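Local atomic coordinates of alpha-1,2-Mannosidase (Trichoderma reesei, PDB entry 1HCU), a protein that probably trims alpha-1,2-linked mannose residues from the N-linked high-mannose glycans of glycoproteins, with calcium as its cofactor. Residues S397-Y402 against F481-E486; I464-E467 against V471-Q474. All blocks are in the same frame, centred on the assembly; numbering follows the deposited sequence.

Contact 1: residues S397-Y402 against F481-E486; sequences SLYYAY and FVFNTE. With CA (calcium ion), chain H.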
loop_
_atom_site.group_PDB
_atom_site.type_symbol
_atom_site.label_atom_id
_atom_site.label_comp_id
_atom_site.label_asym_id
_atom_site.label_seq_id
_atom_site.Cartn_x
_atom_site.Cartn_y
_atom_site.Cartn_z
ATOM N N SER A 397 -8.941 3.587 1.733
ATOM C CA SER A 397 -10.077 3.114 2.507
ATOM C C SER A 397 -11.393 3.785 2.127
ATOM O O SER A 397 -12.430 3.124 2.077
ATOM C CB SER A 397 -9.796 3.255 4.003
ATOM O OG SER A 397 -8.792 2.328 4.382
ATOM N N LEU A 398 -11.352 5.085 1.847
ATOM C CA LEU A 398 -12.551 5.795 1.448
ATOM C C LEU A 398 -13.054 5.185 0.145
ATOM O O LEU A 398 -14.258 4.997 -0.042
ATOM C CB LEU A 398 -12.253 7.282 1.250
ATOM C CG LEU A 398 -11.913 8.048 2.534
ATOM C CD1 LEU A 398 -11.385 9.433 2.174
ATOM C CD2 LEU A 398 -13.153 8.146 3.419
ATOM N N TYR A 399 -12.129 4.869 -0.753
ATOM C CA TYR A 399 -12.499 4.269 -2.023
ATOM C C TYR A 399 -13.281 2.971 -1.801
ATOM O O TYR A 399 -14.373 2.808 -2.348
ATOM C CB TYR A 399 -11.251 4.024 -2.879
ATOM C CG TYR A 399 -11.496 3.145 -4.081
ATOM C CD1 TYR A 399 -11.035 1.828 -4.102
ATOM C CD2 TYR A 399 -12.220 3.606 -5.180
ATOM C CE1 TYR A 399 -11.292 0.996 -5.180
ATOM C CE2 TYR A 399 -12.484 2.776 -6.268
ATOM C CZ TYR A 399 -12.019 1.473 -6.260
ATOM O OH TYR A 399 -12.291 0.628 -7.316
ATOM N N TYR A 400 -12.742 2.055 -0.992
ATOM C CA TYR A 400 -13.441 0.797 -0.721
ATOM C C TYR A 400 -14.818 1.038 -0.099
ATOM O O TYR A 400 -15.791 0.355 -0.454
ATOM C CB TYR A 400 -12.639 -0.105 0.220
ATOM C CG TYR A 400 -11.526 -0.888 -0.440
ATOM C CD1 TYR A 400 -10.238 -0.360 -0.536
ATOM C CD2 TYR A 400 -11.757 -2.174 -0.951
ATOM C CE1 TYR A 400 -9.206 -1.087 -1.118
ATOM C CE2 TYR A 400 -10.727 -2.912 -1.541
ATOM C CZ TYR A 400 -9.452 -2.359 -1.616
ATOM O OH TYR A 400 -8.416 -3.080 -2.155
ATOM N N ALA A 401 -14.893 1.997 0.830
ATOM C CA ALA A 401 -16.153 2.328 1.500
ATOM C C ALA A 401 -17.226 2.695 0.469
ATOM O O ALA A 401 -18.378 2.245 0.565
ATOM C CB ALA A 401 -15.946 3.475 2.484
ATOM N N TYR A 402 -16.838 3.486 -0.528
ATOM C CA TYR A 402 -17.763 3.890 -1.581
ATOM C C TYR A 402 -18.158 2.703 -2.472
ATOM O O TYR A 402 -19.335 2.510 -2.765
ATOM C CB TYR A 402 -17.150 5.010 -2.445
ATOM C CG TYR A 402 -18.026 5.380 -3.618
ATOM C CD1 TYR A 402 -17.722 4.949 -4.908
ATOM C CD2 TYR A 402 -19.230 6.063 -3.421
ATOM C CE1 TYR A 402 -18.593 5.174 -5.965
ATOM C CE2 TYR A 402 -20.109 6.292 -4.473
ATOM C CZ TYR A 402 -19.787 5.840 -5.740
ATOM O OH TYR A 402 -20.680 6.014 -6.769
ATOM N N PHE A 481 -10.043 -8.540 -10.834
ATOM C CA PHE A 481 -8.734 -7.960 -10.518
ATOM C C PHE A 481 -8.486 -7.854 -9.012
ATOM O O PHE A 481 -9.420 -7.908 -8.211
ATOM C CB PHE A 481 -8.572 -6.576 -11.166
ATOM C CG PHE A 481 -8.242 -6.626 -12.638
ATOM C CD1 PHE A 481 -9.232 -6.884 -13.581
ATOM C CD2 PHE A 481 -6.926 -6.468 -13.074
ATOM C CE1 PHE A 481 -8.920 -6.988 -14.938
ATOM C CE2 PHE A 481 -6.604 -6.569 -14.430
ATOM C CZ PHE A 481 -7.603 -6.832 -15.361
ATOM N N VAL A 482 -7.219 -7.724 -8.629
ATOM C CA VAL A 482 -6.854 -7.606 -7.224
ATOM C C VAL A 482 -5.709 -6.625 -7.088
ATOM O O VAL A 482 -4.677 -6.783 -7.740
ATOM C CB VAL A 482 -6.369 -8.948 -6.633
ATOM C CG1 VAL A 482 -6.249 -8.829 -5.112
ATOM C CG2 VAL A 482 -7.316 -10.059 -7.012
ATOM N N PHE A 483 -5.884 -5.621 -6.233
ATOM C CA PHE A 483 -4.837 -4.625 -6.030
ATOM C C PHE A 483 -3.741 -5.144 -5.098
ATOM O O PHE A 483 -4.023 -5.688 -4.019
ATOM C CB PHE A 483 -5.409 -3.332 -5.443
ATOM C CG PHE A 483 -6.281 -2.548 -6.392
ATOM C CD1 PHE A 483 -7.667 -2.654 -6.332
ATOM C CD2 PHE A 483 -5.719 -1.673 -7.316
ATOM C CE1 PHE A 483 -8.486 -1.889 -7.180
ATOM C CE2 PHE A 483 -6.525 -0.907 -8.165
ATOM C CZ PHE A 483 -7.912 -1.017 -8.094
ATOM N N ASN A 484 -2.490 -4.981 -5.527
ATOM C CA ASN A 484 -1.360 -5.398 -4.716
ATOM C C ASN A 484 -1.202 -4.256 -3.714
ATOM O O ASN A 484 -1.953 -3.285 -3.766
ATOM C CB ASN A 484 -0.103 -5.601 -5.588
ATOM C CG ASN A 484 0.791 -4.371 -5.658
ATOM O OD1 ASN A 484 0.323 -3.240 -5.787
ATOM N ND2 ASN A 484 2.093 -4.599 -5.595
ATOM N N THR A 485 -0.242 -4.354 -2.810
ATOM C CA THR A 485 -0.087 -3.312 -1.803
ATOM C C THR A 485 0.296 -1.925 -2.334
ATOM O O THR A 485 0.125 -0.933 -1.641
ATOM C CB THR A 485 0.921 -3.762 -0.730
ATOM O OG1 THR A 485 0.465 -3.319 0.546
ATOM C CG2 THR A 485 2.304 -3.196 -0.998
ATOM N N GLU A 486 0.799 -1.851 -3.563
ATOM C CA GLU A 486 1.197 -0.565 -4.141
ATOM C C GLU A 486 0.165 -0.151 -5.194
ATOM O O GLU A 486 0.488 0.484 -6.199
ATOM C CB GLU A 486 2.592 -0.680 -4.780
ATOM C CG GLU A 486 3.243 0.648 -5.157
ATOM C CD GLU A 486 3.911 1.349 -3.973
ATOM O OE1 GLU A 486 3.740 0.897 -2.821
ATOM O OE2 GLU A 486 4.611 2.363 -4.205
HETATM CA CA CA H . 0.001 -0.536 1.042
HETATM O O HOH W 1 -8.059 -5.523 -4.202
HETATM O O HOH W 2 2.775 -1.066 1.402
HETATM O O HOH W 3 1.313 1.032 2.923
HETATM O O HOH W 4 -1.065 -1.528 3.346
HETATM O O HOH W 5 -1.353 1.791 0.417
#
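Tyr400 and Phe483 mark the closest approach of the two backbones, their CA atoms 11.5 Å apart, so the gap between helix segment 397-402 and segment 481-486 is spanned by side chains and one water. The first segment lies within helix 393-405; the second runs as a strand to Phe483, then turns through a loop. Three aromatic rings make the contact. Phe483 projects toward the helix, and Tyr399 meets it from the other side: with CG anti to the backbone N (chi1 168°), its ring extends across the gap. Tyr399 CE1 and Phe483 CE1 are 4.5 Å apart in a light apolar touch, the ring planes nearly perpendicular but each CE1 meeting the other ring obliquely. Tyr400 leaves the helix alongside the gap, and only its phenol end comes closer, bringing OH to 4.3 Å from Phe483 CD1. The same hydroxyl hydrogen-bonds a water, at 3.2 Å from Tyr400 OH, which accepts from Phe483 N over 3.0 Å and lies at the edge of the Phe483 ring, in its plane. Beyond the strand, Asn484 OD1 accepts from Glu486 N (2.7 Å, N-H...O angle 134°), an Asx turn that shapes the loop around Thr485. Thr485 grips the calcium ion twice, through O at 2.7 Å and OG1 at 2.9 Å, and four waters share the metal. Glu249 and Tyr250 of helix 245-257 hydrogen-bond Thr485 OG1 and N, respectively. Strand 481-483 pairs antiparallel with 489-491, and this C-terminal hairpin carrying the calcium-binding threonine is characteristic of the (alpha/alpha)7 barrel of glycosyl hydrolase family 47, whose bore it plugs.

Contact 2: residues I464-E467 against V471-Q474; sequences IFAE and VQVQ
Gln472 carries this contact almost alone, reaching over to the backbone of Ala466 and Glu467 just beyond the end of helix 451-465. Its CB points toward that segment; CG lies beside the backbone N and anti to the carbonyl carbon (chi1 -62°), and a bend at chi2 turns the amide onto the chain opposite. This is the close part of the contact. The aliphatic part follows the same route, with Gln472 CG 4.1 Å from Glu467 O, and the terminal amide stands near Glu467 O as well, and beside the methyl of Ala466. Within segment 471-474 the chain is tied more firmly: Gln474 NE2 folds back to donate to Gln472 O (2.9 Å, N-H...O angle 140°), coming from above the carbonyl plane. The segments bracket a three-residue connection in which the chain bends away from the last helix and sets off toward the C-terminal hairpin that fills the family 47 barrel. Within the end of the helix itself, Ile464 CG2 sits 3.6 Å above the plane of the Phe465 ring, over its centre. Helix 13-33 covers Phe465, and Ile464 lies against Tyr399 and Tyr402 of helix 393-405. The outer side of the contact is loose. Ala466 is only partly buried, and the side chain of Glu467 starts away from Gln472, reaching surface where it meets a crystal neighbour.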
loop_
_atom_site.group_PDB
_atom_site.type_symbol
_atom_site.label_atom_id
_atom_site.label_comp_id
_atom_site.label_asym_id
_atom_site.label_seq_id
_atom_site.Cartn_x
_atom_site.Cartn_y
_atom_site.Cartn_z
ATOM N N ILE A 464 -12.389 6.490 -7.647
ATOM C CA ILE A 464 -13.598 6.729 -6.885
ATOM C C ILE A 464 -14.556 7.694 -7.621
ATOM O O ILE A 464 -15.759 7.704 -7.347
ATOM C CB ILE A 464 -13.254 7.230 -5.456
ATOM C CG1 ILE A 464 -14.467 7.031 -4.544
ATOM C CG2 ILE A 464 -12.794 8.672 -5.490
ATOM C CD1 ILE A 464 -14.174 7.264 -3.074
ATOM N N PHE A 465 -14.028 8.468 -8.575
ATOM C CA PHE A 465 -14.844 9.411 -9.358
ATOM C C PHE A 465 -15.018 8.922 -10.813
ATOM O O PHE A 465 -15.896 9.391 -11.540
ATOM C CB PHE A 465 -14.190 10.810 -9.381
ATOM C CG PHE A 465 -13.922 11.400 -8.007
ATOM C CD1 PHE A 465 -14.965 11.598 -7.097
ATOM C CD2 PHE A 465 -12.628 11.771 -7.631
ATOM C CE1 PHE A 465 -14.722 12.154 -5.843
ATOM C CE2 PHE A 465 -12.375 12.326 -6.376
ATOM C CZ PHE A 465 -13.425 12.521 -5.476
ATOM N N ALA A 466 -14.178 7.970 -11.215
ATOM C CA ALA A 466 -14.177 7.420 -12.571
ATOM C C ALA A 466 -15.346 6.519 -12.955
ATOM O O ALA A 466 -16.175 6.150 -12.124
ATOM C CB ALA A 466 -12.862 6.669 -12.819
ATOM N N GLU A 467 -15.376 6.165 -14.237
ATOM C CA GLU A 467 -16.408 5.309 -14.808
ATOM C C GLU A 467 -16.119 3.852 -14.458
ATOM O O GLU A 467 -14.990 3.495 -14.120
ATOM C CB GLU A 467 -16.429 5.461 -16.334
ATOM C CG GLU A 467 -16.583 6.895 -16.845
ATOM C CD GLU A 467 -18.003 7.432 -16.705
ATOM O OE1 GLU A 467 -18.949 6.763 -17.193
ATOM O OE2 GLU A 467 -18.173 8.524 -16.115
ATOM N N VAL A 471 -11.379 -3.053 -13.246
ATOM C CA VAL A 471 -10.436 -2.723 -12.197
ATOM C C VAL A 471 -11.158 -2.318 -10.912
ATOM O O VAL A 471 -10.663 -2.569 -9.820
ATOM C CB VAL A 471 -9.510 -1.578 -12.652
ATOM C CG1 VAL A 471 -8.486 -1.270 -11.574
ATOM C CG2 VAL A 471 -8.820 -1.971 -13.943
ATOM N N GLN A 472 -12.330 -1.700 -11.051
ATOM C CA GLN A 472 -13.120 -1.262 -9.900
ATOM C C GLN A 472 -13.525 -2.471 -9.051
ATOM O O GLN A 472 -13.888 -3.519 -9.586
ATOM C CB GLN A 472 -14.391 -0.531 -10.369
ATOM C CG GLN A 472 -14.175 0.764 -11.177
ATOM C CD GLN A 472 -13.991 2.012 -10.313
ATOM O OE1 GLN A 472 -13.907 3.128 -10.833
ATOM N NE2 GLN A 472 -13.935 1.829 -9.001
ATOM N N VAL A 473 -13.472 -2.339 -7.730
ATOM C CA VAL A 473 -13.861 -3.462 -6.889
ATOM C C VAL A 473 -15.395 -3.599 -6.858
ATOM O O VAL A 473 -16.111 -2.631 -6.594
ATOM C CB VAL A 473 -13.298 -3.312 -5.450
ATOM C CG1 VAL A 473 -11.773 -3.267 -5.486
ATOM C CG2 VAL A 473 -13.819 -2.063 -4.823
ATOM N N GLN A 474 -15.892 -4.798 -7.158
ATOM C CA GLN A 474 -17.329 -5.061 -7.175
ATOM C C GLN A 474 -17.839 -5.501 -5.803
ATOM O O GLN A 474 -17.358 -6.484 -5.231
ATOM C CB GLN A 474 -17.657 -6.141 -8.210
ATOM C CG GLN A 474 -17.108 -5.867 -9.608
ATOM C CD GLN A 474 -17.574 -4.543 -10.176
ATOM O OE1 GLN A 474 -18.765 -4.253 -10.198
ATOM N NE2 GLN A 474 -16.631 -3.734 -10.646
#

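How the contacts relate
The centres of contact 1 and contact 2 lie about 10 Å apart, and both belong to the family 47 barrel. Along the chain, helix 393-405 comes first; helix 451-465, the connection and residues 471-474 follow, then strand 481-483, so both segments of contact 2 fall between those of contact 1. Tyr399 joins them directly: its OH stands 3.2 Å from Val473 N in a probable hydrogen bond, while Ile464 CD1 packs against its CA. On the strand side, Phe483 CE1 comes within 3.5 Å of Val471 O. The connection from the last helix is thus seated between helix 393-405 and the hairpin whose connecting loop holds calcium-binding Thr485.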